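Local coordinates for GTPase activator-like protein (Chaetomium thermophilum, PDB 5HIU) that is the helical N-terminal part of TSC2, a protein that as a whole probably acts as a GTPase activator within the tuberous sclerosis complex, at residues 44-47 / 48-51; 72-75 / 76-79; 432-435 / 436-440. All coordinates share one frame; numbering follows the deposited sequence.

Contact 1 (44-47 / 48-51); sequences NKLR and FAVV
Residues 44-47 and 48-51 are consecutive turns of helix 36-52, joined by backbone bonds of uneven quality. Val50 N bonds to Leu46 O over 2.7 Å and Ala49 N to Lys45 O over 2.8 Å. The bonds of Phe48 N to Asn44 O and of Val51 N to Arg47 O are weak, each 3.4 Å long. Phe48 N also makes a second weak, bent bond to Lys45 O, so its N-H is shared between two carbonyls.

Among the side chains, Arg47 and Phe48 meet on the outer part of the helix. Arg47 CG lies anti to the backbone N (chi1 -171°) and the chain bends at chi3, which turns the guanidinium back along the helix. Its NH2 comes to the edge of the Phe48 ring, 3.6 Å from CE1. Ring and guanidinium planes stand 82° apart, with Phe48 CD1 over one guanidinium face near the rim. The cation therefore does not lie over the ring face. Arg47 NH1 also donates to Asn44 OD1 at 3.0 Å. The bond lies in the guanidinium plane but reaches the amide oxygen from above the carbonyl plane. Asn44 ND2 in turn bonds to Val40 O, one turn earlier.

Leu46 and Val50 are buried and both touch Ile61 of helix 59-65. Leu46 also packs on Leu27, Leu31 and Leu84. These two residues thus face the neighbouring helices, while the amide of Asn44 is bonded at both its oxygen and its nitrogen and helps fix the rotation of the Arg47 guanidinium.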
ATOM      1  N   ASN A  44     -33.188  20.866  10.760  1.00 70.81           N
ATOM      2  CA  ASN A  44     -32.739  20.262  12.006  1.00 72.28           C
ATOM      3  C   ASN A  44     -33.822  19.380  12.621  1.00 76.96           C
ATOM      4  O   ASN A  44     -33.530  18.330  13.184  1.00 76.20           O
ATOM      5  CB  ASN A  44     -32.308  21.338  13.019  1.00 72.74           C
ATOM      6  CG  ASN A  44     -30.863  21.756  12.857  1.00 69.62           C
ATOM      7  OD1 ASN A  44     -29.965  21.159  13.442  1.00 71.52           O
ATOM      8  ND2 ASN A  44     -30.633  22.795  12.083  1.00 71.81           N
ATOM      9  N   LYS A  45     -35.072  19.822  12.527  1.00 77.99           N
ATOM     10  CA  LYS A  45     -36.187  19.068  13.089  1.00 80.94           C
ATOM     11  C   LYS A  45     -36.462  17.805  12.291  1.00 84.42           C
ATOM     12  O   LYS A  45     -36.538  16.716  12.851  1.00 86.75           O
ATOM     13  CB  LYS A  45     -37.434  19.926  13.123  1.00 81.35           C
ATOM     14  CG  LYS A  45     -37.362  21.001  14.186  1.00 81.57           C
ATOM     15  CD  LYS A  45     -38.483  21.991  14.034  1.00 79.43           C
ATOM     16  CE  LYS A  45     -38.526  22.965  15.191  1.00 80.11           C
ATOM     17  NZ  LYS A  45     -39.615  23.937  14.905  1.00 83.08           N
ATOM     18  N   LEU A  46     -36.613  17.956  10.979  1.00 82.26           N
ATOM     19  CA  LEU A  46     -36.674  16.806  10.080  1.00 77.40           C
ATOM     20  C   LEU A  46     -35.543  15.823  10.321  1.00 74.40           C
ATOM     21  O   LEU A  46     -35.752  14.619  10.324  1.00 76.75           O
ATOM     22  CB  LEU A  46     -36.603  17.261   8.632  1.00 72.76           C
ATOM     23  CG  LEU A  46     -37.947  17.704   8.122  1.00 74.22           C
ATOM     24  CD1 LEU A  46     -37.783  18.542   6.863  1.00 74.50           C
ATOM     25  CD2 LEU A  46     -38.809  16.481   7.884  1.00 75.68           C
ATOM     26  N   ARG A  47     -34.338  16.314  10.522  1.00 70.62           N
ATOM     27  CA  ARG A  47     -33.265  15.379  10.759  1.00 73.55           C
ATOM     28  C   ARG A  47     -33.620  14.508  11.942  1.00 76.69           C
ATOM     29  O   ARG A  47     -33.269  13.339  11.969  1.00 85.93           O
ATOM     30  CB  ARG A  47     -31.941  16.075  10.987  1.00 71.41           C
ATOM     31  CG  ARG A  47     -30.794  15.109  11.014  1.00 70.24           C
ATOM     32  CD  ARG A  47     -29.483  15.815  11.251  1.00 73.81           C
ATOM     33  NE  ARG A  47     -29.248  16.138  12.658  1.00 80.27           N
ATOM     34  CZ  ARG A  47     -29.499  17.316  13.230  1.00 86.86           C
ATOM     35  NH1 ARG A  47     -30.007  18.320  12.528  1.00 93.66           N
ATOM     36  NH2 ARG A  47     -29.228  17.497  14.516  1.00 88.00           N
ATOM     37  N   PHE A  48     -34.320  15.081  12.912  1.00 81.89           N
ATOM     38  CA  PHE A  48     -34.835  14.322  14.053  1.00 87.55           C
ATOM     39  C   PHE A  48     -35.998  13.416  13.640  1.00 91.38           C
ATOM     40  O   PHE A  48     -36.045  12.251  14.026  1.00 98.90           O
ATOM     41  CB  PHE A  48     -35.250  15.273  15.196  1.00 88.83           C
ATOM     42  CG  PHE A  48     -34.153  15.530  16.179  1.00 88.31           C
ATOM     43  CD1 PHE A  48     -32.981  16.149  15.774  1.00 85.52           C
ATOM     44  CD2 PHE A  48     -34.271  15.122  17.496  1.00 93.17           C
ATOM     45  CE1 PHE A  48     -31.945  16.366  16.664  1.00 83.60           C
ATOM     46  CE2 PHE A  48     -33.239  15.334  18.390  1.00 95.72           C
ATOM     47  CZ  PHE A  48     -32.071  15.950  17.972  1.00 90.52           C
ATOM     48  N   ALA A  49     -36.922  13.962  12.854  1.00 89.73           N
ATOM     49  CA  ALA A  49     -38.098  13.236  12.364  1.00 92.90           C
ATOM     50  C   ALA A  49     -37.735  12.002  11.557  1.00 95.44           C
ATOM     51  O   ALA A  49     -38.243  10.905  11.803  1.00101.87           O
ATOM     52  CB  ALA A  49     -38.945  14.155  11.505  1.00 94.98           C
ATOM     53  N   VAL A  50     -36.857  12.200  10.584  1.00 91.71           N
ATOM     54  CA  VAL A  50     -36.357  11.117   9.755  1.00 86.39           C
ATOM     55  C   VAL A  50     -35.765  10.042  10.655  1.00 90.29           C
ATOM     56  O   VAL A  50     -36.089   8.869  10.493  1.00100.69           O
ATOM     57  CB  VAL A  50     -35.334  11.633   8.717  1.00 77.67           C
ATOM     58  CG1 VAL A  50     -34.561  10.495   8.071  1.00 74.25           C
ATOM     59  CG2 VAL A  50     -36.039  12.477   7.658  1.00 74.13           C
ATOM     60  N   VAL A  51     -34.943  10.439  11.625  1.00 88.47           N
ATOM     61  CA  VAL A  51     -34.355   9.480  12.571  1.00 91.18           C
ATOM     62  C   VAL A  51     -35.462   8.628  13.223  1.00 98.31           C
ATOM     63  O   VAL A  51     -35.286   7.423  13.452  1.00100.45           O
ATOM     64  CB  VAL A  51     -33.482  10.190  13.653  1.00 89.24           C
ATOM     65  CG1 VAL A  51     -33.184   9.278  14.839  1.00 92.08           C
ATOM     66  CG2 VAL A  51     -32.177  10.686  13.057  1.00 81.20           C
TER

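Contact 2 (72-75 / 76-79); sequences ENPD and NARQ
Arg78 folds back over the start of helix 75-89, where Pro74 holds the N-cap position and Asp75 opens the first turn. The tight part lies around the guanidinium. Its NH1 donates to Asn73 O at 2.7 Å, with the oxygen close to the guanidinium plane. NH2 forms a salt bridge with Asp75 OD1, also at 2.7 Å. NH1 adds a weak bond to the same Asp75 OD1 at 3.0 Å, so both nitrogens grip this oxygen. NH2 meets it from above the carboxylate plane, and the two flat groups are turned 73° apart. The bend of Arg78 at chi3 (-42°) brings its end back to the preceding loop. Two further charges extend the network: Asp114 pairs with Arg78 NE, and Lys113 with Asp75 OD2. Lying between Arg78 and Lys113, Asp75 probably stays charged.

Nearer the backbone, Arg78 CG rests against Asn73 CB. Asn73 ND2 bonds to His70 O and Asp67 O. This ties the loop to its own earlier residues.

The looser side is formed by Pro74 and Asn76, both exposed. The apolar contact of the Pro74 ring is distant, CG lying 4.2 Å from Ala77 CB. Gln79 runs alongside Asp75, and its NE2 comes 3.6 Å from Asp75 CB. Pro74 O closes the first turn by accepting from two backbone donors, Ala77 N at 2.9 Å and Arg78 N at 3.1 Å.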
ATOM      1  N   GLU A  72     -22.273  28.424  -1.721  1.00 86.40           N
ATOM      2  CA  GLU A  72     -22.652  29.836  -1.572  1.00 86.74           C
ATOM      3  C   GLU A  72     -23.361  30.104  -0.238  1.00 84.91           C
ATOM      4  O   GLU A  72     -23.351  31.238   0.256  1.00 90.83           O
ATOM      5  CB  GLU A  72     -23.555  30.304  -2.738  1.00 91.20           C
ATOM      6  CG  GLU A  72     -25.060  30.171  -2.475  1.00 94.79           C
ATOM      7  CD  GLU A  72     -25.945  30.524  -3.669  1.00101.72           C
ATOM      8  OE1 GLU A  72     -25.580  30.212  -4.823  1.00111.38           O
ATOM      9  OE2 GLU A  72     -27.029  31.110  -3.451  1.00 99.93           O
ATOM     10  N   ASN A  73     -24.006  29.078   0.319  1.00 77.55           N
ATOM     11  CA  ASN A  73     -24.676  29.203   1.617  1.00 72.40           C
ATOM     12  C   ASN A  73     -23.686  29.274   2.782  1.00 66.72           C
ATOM     13  O   ASN A  73     -22.569  28.776   2.677  1.00 59.94           O
ATOM     14  CB  ASN A  73     -25.574  28.005   1.871  1.00 72.37           C
ATOM     15  CG  ASN A  73     -26.601  27.794   0.786  1.00 76.92           C
ATOM     16  OD1 ASN A  73     -27.509  28.610   0.592  1.00 76.69           O
ATOM     17  ND2 ASN A  73     -26.480  26.671   0.079  1.00 80.14           N
ATOM     18  N   PRO A  74     -24.118  29.859   3.911  1.00 62.55           N
ATOM     19  CA  PRO A  74     -23.311  29.891   5.122  1.00 62.24           C
ATOM     20  C   PRO A  74     -23.221  28.539   5.839  1.00 60.19           C
ATOM     21  O   PRO A  74     -24.117  27.710   5.765  1.00 58.32           O
ATOM     22  CB  PRO A  74     -24.053  30.904   5.997  1.00 63.24           C
ATOM     23  CG  PRO A  74     -25.466  30.745   5.586  1.00 61.07           C
ATOM     24  CD  PRO A  74     -25.426  30.506   4.111  1.00 61.12           C
ATOM     25  N   ASP A  75     -22.135  28.348   6.559  1.00 62.86           N
ATOM     26  CA  ASP A  75     -21.897  27.119   7.288  1.00 62.92           C
ATOM     27  C   ASP A  75     -23.131  26.494   7.896  1.00 64.69           C
ATOM     28  O   ASP A  75     -23.462  25.350   7.571  1.00 68.12           O
ATOM     29  CB  ASP A  75     -20.875  27.382   8.368  1.00 63.83           C
ATOM     30  CG  ASP A  75     -19.495  27.587   7.797  1.00 67.46           C
ATOM     31  OD1 ASP A  75     -19.345  27.447   6.556  1.00 65.13           O
ATOM     32  OD2 ASP A  75     -18.570  27.879   8.577  1.00 70.12           O
ATOM     33  N   ASN A  76     -23.812  27.249   8.754  1.00 67.47           N
ATOM     34  CA  ASN A  76     -24.952  26.744   9.519  1.00 65.62           C
ATOM     35  C   ASN A  76     -25.995  26.082   8.652  1.00 67.93           C
ATOM     36  O   ASN A  76     -26.651  25.138   9.084  1.00 73.76           O
ATOM     37  CB  ASN A  76     -25.611  27.860  10.313  1.00 67.80           C
ATOM     38  CG  ASN A  76     -26.269  28.897   9.426  1.00 69.87           C
ATOM     39  OD1 ASN A  76     -25.826  29.135   8.310  1.00 73.18           O
ATOM     40  ND2 ASN A  76     -27.336  29.512   9.915  1.00 69.71           N
ATOM     41  N   ALA A  77     -26.149  26.574   7.428  1.00 67.60           N
ATOM     42  CA  ALA A  77     -27.158  26.041   6.516  1.00 67.61           C
ATOM     43  C   ALA A  77     -26.651  24.864   5.701  1.00 62.91           C
ATOM     44  O   ALA A  77     -27.425  23.979   5.350  1.00 62.45           O
ATOM     45  CB  ALA A  77     -27.673  27.139   5.584  1.00 69.94           C
ATOM     46  N   ARG A  78     -25.373  24.862   5.356  1.00 62.16           N
ATOM     47  CA  ARG A  78     -24.842  23.740   4.609  1.00 60.80           C
ATOM     48  C   ARG A  78     -24.803  22.592   5.576  1.00 59.79           C
ATOM     49  O   ARG A  78     -25.259  21.507   5.272  1.00 56.28           O
ATOM     50  CB  ARG A  78     -23.442  24.024   4.050  1.00 62.25           C
ATOM     51  CG  ARG A  78     -23.390  25.135   3.014  1.00 63.43           C
ATOM     52  CD  ARG A  78     -22.079  25.163   2.253  1.00 61.89           C
ATOM     53  NE  ARG A  78     -20.919  24.954   3.116  1.00 60.27           N
ATOM     54  CZ  ARG A  78     -20.379  25.861   3.920  1.00 62.93           C
ATOM     55  NH1 ARG A  78     -20.902  27.079   4.032  1.00 67.66           N
ATOM     56  NH2 ARG A  78     -19.317  25.533   4.654  1.00 63.91           N
ATOM     57  N   GLN A  79     -24.275  22.864   6.760  1.00 60.71           N
ATOM     58  CA  GLN A  79     -24.085  21.842   7.762  1.00 59.95           C
ATOM     59  C   GLN A  79     -25.381  21.167   8.148  1.00 57.90           C
ATOM     60  O   GLN A  79     -25.479  19.945   8.076  1.00 57.66           O
ATOM     61  CB  GLN A  79     -23.353  22.413   8.989  1.00 63.40           C
ATOM     62  CG  GLN A  79     -21.851  22.479   8.725  1.00 65.99           C
ATOM     63  CD  GLN A  79     -21.051  23.236   9.759  1.00 68.75           C
ATOM     64  OE1 GLN A  79     -21.275  23.111  10.963  1.00 73.87           O
ATOM     65  NE2 GLN A  79     -20.086  24.006   9.292  1.00 69.68           N
TER

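Contact 3 (432-435 / 436-440)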
ATOM      1  N   LEU A 432      31.100 -20.556   9.470  1.00 93.98           N
ATOM      2  CA  LEU A 432      30.671 -21.632  10.359  1.00 96.26           C
ATOM      3  C   LEU A 432      29.790 -22.634   9.618  1.00 92.18           C
ATOM      4  O   LEU A 432      29.981 -23.846   9.743  1.00 93.66           O
ATOM      5  CB  LEU A 432      29.947 -21.096  11.604  1.00 95.65           C
ATOM      6  CG  LEU A 432      29.678 -22.147  12.697  1.00 97.52           C
ATOM      7  CD1 LEU A 432      30.964 -22.696  13.294  1.00101.71           C
ATOM      8  CD2 LEU A 432      28.797 -21.595  13.802  1.00 99.16           C
ATOM      9  N   ARG A 433      28.844 -22.122   8.839  1.00 86.63           N
ATOM     10  CA  ARG A 433      27.917 -22.975   8.093  1.00 84.06           C
ATOM     11  C   ARG A 433      28.608 -23.801   7.001  1.00 83.73           C
ATOM     12  O   ARG A 433      28.369 -24.995   6.895  1.00 83.44           O
ATOM     13  CB  ARG A 433      26.810 -22.135   7.466  1.00 78.66           C
ATOM     14  CG  ARG A 433      25.761 -22.929   6.711  1.00 79.17           C
ATOM     15  CD  ARG A 433      25.110 -24.010   7.565  1.00 82.00           C
ATOM     16  NE  ARG A 433      24.056 -24.701   6.822  1.00 84.22           N
ATOM     17  CZ  ARG A 433      23.452 -25.822   7.213  1.00 85.57           C
ATOM     18  NH1 ARG A 433      23.776 -26.403   8.361  1.00 90.64           N
ATOM     19  NH2 ARG A 433      22.509 -26.363   6.449  1.00 83.67           N
ATOM     20  N   VAL A 434      29.447 -23.154   6.192  1.00 81.90           N
ATOM     21  CA  VAL A 434      30.168 -23.826   5.120  1.00 80.10           C
ATOM     22  C   VAL A 434      31.110 -24.860   5.714  1.00 82.66           C
ATOM     23  O   VAL A 434      31.315 -25.947   5.171  1.00 80.82           O
ATOM     24  CB  VAL A 434      30.993 -22.830   4.294  1.00 81.23           C
ATOM     25  CG1 VAL A 434      31.971 -23.561   3.376  1.00 82.65           C
ATOM     26  CG2 VAL A 434      30.072 -21.931   3.484  1.00 77.46           C
ATOM     27  N   GLU A 435      31.690 -24.477   6.835  1.00 84.92           N
ATOM     28  CA  GLU A 435      32.513 -25.353   7.633  1.00 87.77           C
ATOM     29  C   GLU A 435      31.734 -26.580   8.084  1.00 87.19           C
ATOM     30  O   GLU A 435      32.219 -27.699   7.975  1.00 90.26           O
ATOM     31  CB  GLU A 435      32.999 -24.556   8.826  1.00 91.76           C
ATOM     32  CG  GLU A 435      33.922 -25.262   9.774  1.00 96.91           C
ATOM     33  CD  GLU A 435      34.532 -24.283  10.753  1.00100.23           C
ATOM     34  OE1 GLU A 435      35.234 -23.354  10.299  1.00102.15           O
ATOM     35  OE2 GLU A 435      34.296 -24.435  11.967  1.00102.91           O
ATOM     36  N   ASN A 436      30.524 -26.365   8.577  1.00 88.21           N
ATOM     37  CA  ASN A 436      29.663 -27.464   9.014  1.00 89.96           C
ATOM     38  C   ASN A 436      29.230 -28.377   7.890  1.00 87.38           C
ATOM     39  O   ASN A 436      29.085 -29.580   8.099  1.00 92.31           O
ATOM     40  CB  ASN A 436      28.394 -26.942   9.703  1.00 90.86           C
ATOM     41  CG  ASN A 436      28.618 -26.557  11.149  1.00 95.43           C
ATOM     42  OD1 ASN A 436      28.194 -25.486  11.580  1.00 98.53           O
ATOM     43  ND2 ASN A 436      29.260 -27.433  11.912  1.00 99.91           N
ATOM     44  N   LEU A 437      28.980 -27.803   6.716  1.00 82.69           N
ATOM     45  CA  LEU A 437      28.506 -28.580   5.580  1.00 81.31           C
ATOM     46  C   LEU A 437      29.571 -29.570   5.150  1.00 84.73           C
ATOM     47  O   LEU A 437      29.275 -30.732   4.888  1.00 88.79           O
ATOM     48  CB  LEU A 437      28.141 -27.676   4.420  1.00 78.52           C
ATOM     49  CG  LEU A 437      26.802 -26.956   4.591  1.00 77.38           C
ATOM     50  CD1 LEU A 437      26.755 -25.782   3.639  1.00 78.30           C
ATOM     51  CD2 LEU A 437      25.602 -27.855   4.341  1.00 76.97           C
ATOM     52  N   ILE A 438      30.814 -29.111   5.112  1.00 83.97           N
ATOM     53  CA  ILE A 438      31.926 -29.970   4.797  1.00 85.45           C
ATOM     54  C   ILE A 438      31.999 -31.087   5.819  1.00 88.62           C
ATOM     55  O   ILE A 438      32.081 -32.258   5.467  1.00 89.80           O
ATOM     56  CB  ILE A 438      33.262 -29.207   4.834  1.00 88.67           C
ATOM     57  CG1 ILE A 438      33.292 -28.154   3.724  1.00 88.19           C
ATOM     58  CG2 ILE A 438      34.444 -30.170   4.689  1.00 88.96           C
ATOM     59  CD1 ILE A 438      34.353 -27.100   3.926  1.00 90.24           C
ATOM     60  N   VAL A 439      31.975 -30.715   7.088  1.00 89.89           N
ATOM     61  CA  VAL A 439      32.177 -31.686   8.136  1.00 92.81           C
ATOM     62  C   VAL A 439      31.077 -32.718   8.092  1.00 93.46           C
ATOM     63  O   VAL A 439      31.352 -33.908   8.113  1.00 99.34           O
ATOM     64  CB  VAL A 439      32.268 -31.026   9.526  1.00 94.41           C
ATOM     65  CG1 VAL A 439      32.173 -32.057  10.650  1.00 98.08           C
ATOM     66  CG2 VAL A 439      33.583 -30.286   9.638  1.00 96.64           C
ATOM     67  N   HIS A 440      29.836 -32.287   7.999  1.00 91.96           N
ATOM     68  CA  HIS A 440      28.744 -33.239   8.125  1.00 97.72           C
ATOM     69  C   HIS A 440      28.462 -34.095   6.891  1.00102.28           C
ATOM     70  O   HIS A 440      28.153 -35.280   7.038  1.00102.68           O
ATOM     71  CB  HIS A 440      27.518 -32.542   8.676  1.00 95.44           C
ATOM     72  CG  HIS A 440      27.734 -32.083  10.079  1.00 97.12           C
ATOM     73  ND1 HIS A 440      27.751 -30.753  10.443  1.00 95.11           N
ATOM     74  CD2 HIS A 440      28.052 -32.784  11.193  1.00 98.86           C
ATOM     75  CE1 HIS A 440      28.014 -30.662  11.735  1.00 97.55           C
ATOM     76  NE2 HIS A 440      28.199 -31.879  12.214  1.00 99.83           N
TER
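Residues 432-435 and 436-440 form one continuous run of helix 423-441, linked by four regular i to i+4 bonds. Asn436 N to Leu432 O is the shortest at 2.8 Å. Leu437 N to Arg433 O follows at 2.9 Å. The bonds from Ile438 N to Val434 O and from Val439 N to Glu435 O are both longer, at 3.2 Å.

The main side-chain meeting is between Arg433 and Leu437. Leu437 CD2 sits over one guanidinium face, offset toward its rim and 4.0 Å from Arg433 NH2. A methyl group thus covers part of the flat cation. Arg433 CG is anti to the backbone N (chi1 -178°), and the bend at chi2 (56°) brings the end of the chain toward Leu437. Arg433 NE donates to Phe366 O, which helps fix the group in this orientation.

One residue earlier on the helix, Leu432 and Asn436 run side by side and point the same way. Asn436 OD1 is modelled 3.0 Å from Leu432 O, two acceptors together, so the orientation of this amide is doubtful. On the inner face, Val434 CG1 approaches Ile438 CD1 at 4.3 Å, a loose van der Waals contact.

Val434 and Ile438 carry the join to the next helix. Val434 packs on Leu455 of helix 448-459, and Ile438 reaches Cys451, Met452 and Leu455 of the same helix. On another side, Arg433 touches His367 and Leu437 touches Ile373, both in loops. The run is therefore held between helix 448-459 and the loop region after helix 352-366.

In the fold
The three contacts follow one another along an elongated, mostly helical chain that has no strands. Contacts 1 and 2 lie near its N-terminal end, with centres 18 Å apart. They do not touch, their nearest atoms being about 6 Å apart. Contact 1 belongs to helix 36-52. Contact 2 starts helix 75-89, whose later residues pack on contact 1. Contact 3, in helix 423-441, lies on the opposite side of the chain's centre. Its centre is 78 Å from that of contact 1 and 77 Å from that of contact 2. The contacts thus sample both ends of this N-terminal part of TSC2. All three belong to its DUF3384 region.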